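Local structure of Tol-Pal system protein TolB (Acinetobacter baumannii, 7MX5) at residues A[136-141]-A[151-156]; A[347-352]-A[392-397]. The protein is the periplasmic component of the Tol-Pal system, which probably takes part in outer membrane invagination during cell division and in keeping the outer membrane intact. All blocks are in the same frame, centred on the assembly; numbering follows the deposited sequence.

In the fold
Both interactions belong to the six-bladed beta-propeller of TolB, at the place where its ring closes; their centres lie about 11 Å apart. Interaction 1 comes first along the chain and forms the hairpin of strands 135-141 and 150-156. Interaction 2 follows much later, setting the loop 347-352 of the preceding blade against strand 391-397. That late strand lies beside strand 135-141 in one antiparallel sheet, with Ala137 and Val139 pairing with Ala396 and Arg393 through probable backbone hydrogen bonds. Early and late parts of the chain thus complete one blade, the closure usual in propellers, and interaction 2 ties this blade to its neighbour.

Interaction 1 of 2, residues A[136-141]-A[151-156]; sequences IAYVLR and TLQIAD
Tyr138 and Gln153 are an antiparallel hydrogen-bonded pair in the middle of a beta hairpin in the propeller blade that closes the ring; the Gln153 side chain is the bump that rests on the flat ring. With its CG lodged between the backbone N and the carbonyl carbon (chi1 54°), the tyrosine ring folds beneath Gln153, whose CB sits over one face, 3.5 Å from Tyr138 CZ. Ala155 CB fits against one edge of the ring, 3.7 Å from Tyr138 CE1, while Leu140 CG, on the tyrosine's own strand, borders another part of the rim. The phenol OH then donates to Gln153 OE1 at 2.6 Å, with ring and amide planes 74° apart; since Thr164 binds NE2, both ends of the buried amide are held.

On the other face of the sheet, which packs against strand 172-177 of the next blade, Val139 and Leu152 meet at a slant. Leu152 CD1 leans across the strands to within 3.9 Å of Val139 CG2 and also covers the carbonyl of Tyr138. Farther along, Ile154 CG1 lies against the small Ala137 CB at 3.9 Å. At the Leu140-Thr151 pair a water donates to Leu140 O at 2.6 Å and lies 3.0 Å from Thr151 OG1.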
loop_
_atom_site.group_PDB
_atom_site.type_symbol
_atom_site.label_atom_id
_atom_site.label_comp_id
_atom_site.label_asym_id
_atom_site.label_seq_id
_atom_site.Cartn_x
_atom_site.Cartn_y
_atom_site.Cartn_z
ATOM N N ILE A 136 2.069 -1.482 -5.681
ATOM C CA ILE A 136 0.679 -1.534 -5.249
ATOM C C ILE A 136 -0.136 -2.193 -6.350
ATOM O O ILE A 136 -0.080 -1.768 -7.510
ATOM C CB ILE A 136 0.119 -0.133 -4.933
ATOM C CG1 ILE A 136 0.938 0.541 -3.830
ATOM C CG2 ILE A 136 -1.348 -0.222 -4.537
ATOM C CD1 ILE A 136 0.405 1.896 -3.417
ATOM N N ALA A 137 -0.887 -3.229 -5.991
ATOM C CA ALA A 137 -1.767 -3.903 -6.932
ATOM C C ALA A 137 -3.173 -3.327 -6.844
ATOM O O ALA A 137 -3.618 -2.887 -5.780
ATOM C CB ALA A 137 -1.801 -5.406 -6.664
ATOM N N TYR A 138 -3.873 -3.335 -7.974
ATOM C CA TYR A 138 -5.219 -2.783 -8.046
ATOM C C TYR A 138 -5.931 -3.395 -9.244
ATOM O O TYR A 138 -5.308 -3.996 -10.122
ATOM C CB TYR A 138 -5.190 -1.254 -8.143
ATOM C CG TYR A 138 -4.332 -0.726 -9.272
ATOM C CD1 TYR A 138 -2.976 -0.490 -9.088
ATOM C CD2 TYR A 138 -4.878 -0.467 -10.522
ATOM C CE1 TYR A 138 -2.188 -0.012 -10.119
ATOM C CE2 TYR A 138 -4.099 0.014 -11.557
ATOM C CZ TYR A 138 -2.755 0.238 -11.350
ATOM O OH TYR A 138 -1.977 0.716 -12.380
ATOM N N VAL A 139 -7.251 -3.232 -9.269
ATOM C CA VAL A 139 -8.092 -3.747 -10.343
ATOM C C VAL A 139 -8.833 -2.578 -10.972
ATOM O O VAL A 139 -9.637 -1.914 -10.306
ATOM C CB VAL A 139 -9.082 -4.810 -9.842
ATOM C CG1 VAL A 139 -9.949 -5.301 -10.992
ATOM C CG2 VAL A 139 -8.338 -5.967 -9.198
ATOM N N LEU A 140 -8.563 -2.327 -12.250
ATOM C CA LEU A 140 -9.266 -1.299 -13.004
ATOM C C LEU A 140 -10.541 -1.889 -13.592
ATOM O O LEU A 140 -10.497 -2.907 -14.291
ATOM C CB LEU A 140 -8.379 -0.738 -14.116
ATOM C CG LEU A 140 -7.137 0.038 -13.678
ATOM C CD1 LEU A 140 -6.299 0.434 -14.884
ATOM C CD2 LEU A 140 -7.531 1.265 -12.873
ATOM N N ARG A 141 -11.672 -1.251 -13.303
ATOM C CA ARG A 141 -12.971 -1.675 -13.808
ATOM C C ARG A 141 -13.479 -0.630 -14.790
ATOM O O ARG A 141 -13.648 0.539 -14.426
ATOM C CB ARG A 141 -13.970 -1.869 -12.668
ATOM C CG ARG A 141 -13.541 -2.890 -11.630
ATOM C CD ARG A 141 -14.626 -3.090 -10.588
ATOM N NE ARG A 141 -14.202 -3.980 -9.515
ATOM C CZ ARG A 141 -14.964 -4.328 -8.487
ATOM N NH1 ARG A 141 -16.203 -3.881 -8.365
ATOM N NH2 ARG A 141 -14.471 -5.143 -7.560
ATOM N N THR A 151 -9.099 -5.306 -15.242
ATOM C CA THR A 151 -7.668 -5.400 -15.500
ATOM C C THR A 151 -6.925 -5.369 -14.175
ATOM O O THR A 151 -6.996 -4.375 -13.444
ATOM C CB THR A 151 -7.190 -4.263 -16.407
ATOM O OG1 THR A 151 -7.856 -4.345 -17.673
ATOM C CG2 THR A 151 -5.689 -4.354 -16.625
ATOM N N LEU A 152 -6.221 -6.454 -13.864
ATOM C CA LEU A 152 -5.374 -6.518 -12.681
ATOM C C LEU A 152 -4.012 -5.927 -13.021
ATOM O O LEU A 152 -3.325 -6.417 -13.925
ATOM C CB LEU A 152 -5.233 -7.957 -12.188
ATOM C CG LEU A 152 -4.310 -8.163 -10.986
ATOM C CD1 LEU A 152 -4.648 -7.195 -9.864
ATOM C CD2 LEU A 152 -4.388 -9.594 -10.498
ATOM N N GLN A 153 -3.624 -4.879 -12.300
ATOM C CA GLN A 153 -2.385 -4.169 -12.565
ATOM C C GLN A 153 -1.572 -4.033 -11.287
ATOM O O GLN A 153 -2.116 -4.039 -10.179
ATOM C CB GLN A 153 -2.648 -2.776 -13.150
ATOM C CG GLN A 153 -3.039 -2.774 -14.614
ATOM C CD GLN A 153 -2.717 -1.461 -15.296
ATOM O OE1 GLN A 153 -2.678 -0.408 -14.657
ATOM N NE2 GLN A 153 -2.483 -1.515 -16.602
ATOM N N ILE A 154 -0.259 -3.914 -11.460
ATOM C CA ILE A 154 0.669 -3.623 -10.374
ATOM C C ILE A 154 1.526 -2.443 -10.806
ATOM O O ILE A 154 2.130 -2.473 -11.885
ATOM C CB ILE A 154 1.550 -4.837 -10.022
ATOM C CG1 ILE A 154 0.688 -6.013 -9.565
ATOM C CG2 ILE A 154 2.545 -4.470 -8.938
ATOM C CD1 ILE A 154 1.471 -7.291 -9.346
ATOM N N ALA A 155 1.573 -1.406 -9.975
ATOM C CA ALA A 155 2.310 -0.195 -10.297
ATOM C C ALA A 155 3.108 0.248 -9.080
ATOM O O ALA A 155 2.956 -0.287 -7.978
ATOM C CB ALA A 155 1.373 0.926 -10.761
ATOM N N ASP A 156 3.970 1.239 -9.294
ATOM C CA ASP A 156 4.737 1.816 -8.203
ATOM C C ASP A 156 3.813 2.582 -7.257
ATOM O O ASP A 156 2.622 2.776 -7.520
ATOM C CB ASP A 156 5.830 2.735 -8.747
ATOM C CG ASP A 156 6.854 1.991 -9.580
ATOM O OD1 ASP A 156 7.046 0.780 -9.342
ATOM O OD2 ASP A 156 7.465 2.616 -10.473
HETATM O O HOH W 1 -10.299 -2.768 -16.914
#

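Interaction 2 of 2, residues A[347-352]-A[392-397]; sequences LDESPS and VREPAW
Glu349 and Arg393 meet because their side chains take contrasting shapes: the glutamate reaches out extended, CG opposite its backbone N (chi1 -167°), whereas the arginine bends at chi2 (-85°) and again at chi3, folding its guanidinium back toward the carboxylate. The resulting salt bridge lies between two propeller blades, joining the loop that leads into the short inner strand 352-353 to strand 391-397 of the closing blade. Arg393 NH2 gives the main bond, 2.6 Å to Glu349 OE1. The oxygen lies near the guanidinium plane, at its edge, but the nitrogen approaches from above the carboxylate plane. Arg393 NE adds weak bonds to both carboxylate oxygens. Leu347 covers a face of the same guanidinium, its CD2 4.0 Å above the centre and its CD1 3.4 Å from Arg393 NE, so the cation is held at an edge and covered on a flat side.

The second carboxylate oxygen, Glu349 OE2, accepts the backbone N-H of Glu394; the modelled separation is too short to be taken at face value. Here strand 391-397 is irregular, for Glu394 has a positive phi. The two glutamate side chains cross at about a right angle, Glu349 CD resting 3.6 Å from Glu394 CG. Their carboxylates are close enough that mutual repulsion might be felt, probably eased by Arg393 on one and by Ser174, which hydrogen-bonds Glu394 OE2, on the other.

At the far end of the contact, Ser352 carries the link between blades. Its CB lies 3.8 Å from Pro395 O and its carbonyl oxygen lies near the edge of the Trp397 ring, close to the ring plane, while Ser352 OG accepts the backbone N-H of Trp397 at 3.0 Å.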
loop_
_atom_site.group_PDB
_atom_site.type_symbol
_atom_site.label_atom_id
_atom_site.label_comp_id
_atom_site.label_asym_id
_atom_site.label_seq_id
_atom_site.Cartn_x
_atom_site.Cartn_y
_atom_site.Cartn_z
ATOM N N LEU A 347 -16.683 3.564 -0.564
ATOM C CA LEU A 347 -16.743 2.141 -0.867
ATOM C C LEU A 347 -16.514 1.328 0.397
ATOM O O LEU A 347 -15.562 1.581 1.142
ATOM C CB LEU A 347 -15.704 1.765 -1.928
ATOM C CG LEU A 347 -15.863 2.465 -3.278
ATOM C CD1 LEU A 347 -14.687 2.152 -4.187
ATOM C CD2 LEU A 347 -17.176 2.066 -3.932
ATOM N N ASP A 348 -17.393 0.353 0.634
ATOM C CA ASP A 348 -17.218 -0.616 1.714
ATOM C C ASP A 348 -16.212 -1.658 1.232
ATOM O O ASP A 348 -16.555 -2.762 0.801
ATOM C CB ASP A 348 -18.556 -1.239 2.098
ATOM C CG ASP A 348 -18.420 -2.314 3.156
ATOM O OD1 ASP A 348 -17.577 -2.156 4.064
ATOM O OD2 ASP A 348 -19.161 -3.317 3.084
ATOM N N GLU A 349 -14.936 -1.283 1.300
ATOM C CA GLU A 349 -13.860 -2.067 0.716
ATOM C C GLU A 349 -12.636 -1.997 1.618
ATOM O O GLU A 349 -12.406 -0.998 2.302
ATOM C CB GLU A 349 -13.524 -1.567 -0.695
ATOM C CG GLU A 349 -12.642 -2.489 -1.516
ATOM C CD GLU A 349 -12.911 -2.362 -3.003
ATOM O OE1 GLU A 349 -13.955 -2.869 -3.466
ATOM O OE2 GLU A 349 -12.089 -1.743 -3.707
ATOM N N SER A 350 -11.848 -3.065 1.600
ATOM C CA SER A 350 -10.726 -3.182 2.523
ATOM C C SER A 350 -9.636 -2.169 2.189
ATOM O O SER A 350 -9.281 -2.010 1.014
ATOM C CB SER A 350 -10.152 -4.597 2.476
ATOM O OG SER A 350 -9.569 -4.951 3.718
ATOM N N PRO A 351 -9.089 -1.470 3.174
ATOM C CA PRO A 351 -7.889 -0.660 2.953
ATOM C C PRO A 351 -6.654 -1.555 2.986
ATOM O O PRO A 351 -6.741 -2.772 3.142
ATOM C CB PRO A 351 -7.900 0.336 4.121
ATOM C CG PRO A 351 -9.073 -0.049 5.003
ATOM C CD PRO A 351 -9.564 -1.389 4.563
ATOM N N SER A 352 -5.487 -0.931 2.836
ATOM C CA SER A 352 -4.235 -1.675 2.825
ATOM C C SER A 352 -3.128 -0.816 3.414
ATOM O O SER A 352 -2.908 0.313 2.963
ATOM C CB SER A 352 -3.869 -2.119 1.404
ATOM O OG SER A 352 -2.984 -3.225 1.425
ATOM N N VAL A 392 -11.012 2.478 -9.869
ATOM C CA VAL A 392 -9.942 1.660 -9.310
ATOM C C VAL A 392 -10.443 1.061 -8.005
ATOM O O VAL A 392 -10.976 1.781 -7.151
ATOM C CB VAL A 392 -8.662 2.482 -9.082
ATOM C CG1 VAL A 392 -7.434 1.607 -9.258
ATOM C CG2 VAL A 392 -8.623 3.672 -10.027
ATOM N N ARG A 393 -10.277 -0.251 -7.849
ATOM C CA ARG A 393 -10.842 -0.960 -6.711
ATOM C C ARG A 393 -9.831 -1.942 -6.138
ATOM O O ARG A 393 -8.914 -2.401 -6.825
ATOM C CB ARG A 393 -12.126 -1.713 -7.093
ATOM C CG ARG A 393 -13.121 -0.891 -7.895
ATOM C CD ARG A 393 -14.008 -0.074 -6.977
ATOM N NE ARG A 393 -14.485 -0.863 -5.848
ATOM C CZ ARG A 393 -15.729 -1.300 -5.715
ATOM N NH1 ARG A 393 -16.655 -1.034 -6.622
ATOM N NH2 ARG A 393 -16.053 -2.020 -4.645
ATOM N N GLU A 394 -10.022 -2.255 -4.856
ATOM C CA GLU A 394 -9.328 -3.313 -4.127
ATOM C C GLU A 394 -7.811 -3.192 -4.220
ATOM O O GLU A 394 -7.159 -4.061 -4.815
ATOM C CB GLU A 394 -9.783 -4.679 -4.643
ATOM C CG GLU A 394 -10.990 -5.241 -3.910
ATOM C CD GLU A 394 -11.684 -6.347 -4.682
ATOM O OE1 GLU A 394 -11.599 -6.351 -5.930
ATOM O OE2 GLU A 394 -12.316 -7.214 -4.042
ATOM N N PRO A 395 -7.212 -2.155 -3.644
ATOM C CA PRO A 395 -5.751 -2.051 -3.653
ATOM C C PRO A 395 -5.118 -2.975 -2.624
ATOM O O PRO A 395 -5.735 -3.373 -1.634
ATOM C CB PRO A 395 -5.502 -0.581 -3.301
ATOM C CG PRO A 395 -6.662 -0.219 -2.443
ATOM C CD PRO A 395 -7.839 -1.004 -2.969
ATOM N N ALA A 396 -3.856 -3.315 -2.880
ATOM C CA ALA A 396 -3.095 -4.172 -1.974
ATOM C C ALA A 396 -1.632 -3.758 -2.044
ATOM O O ALA A 396 -0.955 -4.034 -3.039
ATOM C CB ALA A 396 -3.267 -5.646 -2.331
ATOM N N TRP A 397 -1.154 -3.096 -0.994
ATOM C CA TRP A 397 0.238 -2.669 -0.938
ATOM C C TRP A 397 1.147 -3.875 -0.736
ATOM O O TRP A 397 0.941 -4.672 0.183
ATOM C CB TRP A 397 0.434 -1.662 0.195
ATOM C CG TRP A 397 1.491 -0.631 -0.068
ATOM C CD1 TRP A 397 2.763 -0.854 -0.511
ATOM C CD2 TRP A 397 1.370 0.786 0.109
ATOM N NE1 TRP A 397 3.439 0.338 -0.625
ATOM C CE2 TRP A 397 2.606 1.360 -0.251
ATOM C CE3 TRP A 397 0.335 1.626 0.532
ATOM C CZ2 TRP A 397 2.835 2.733 -0.199
ATOM C CZ3 TRP A 397 0.564 2.989 0.583
ATOM C CH2 TRP A 397 1.805 3.529 0.219
#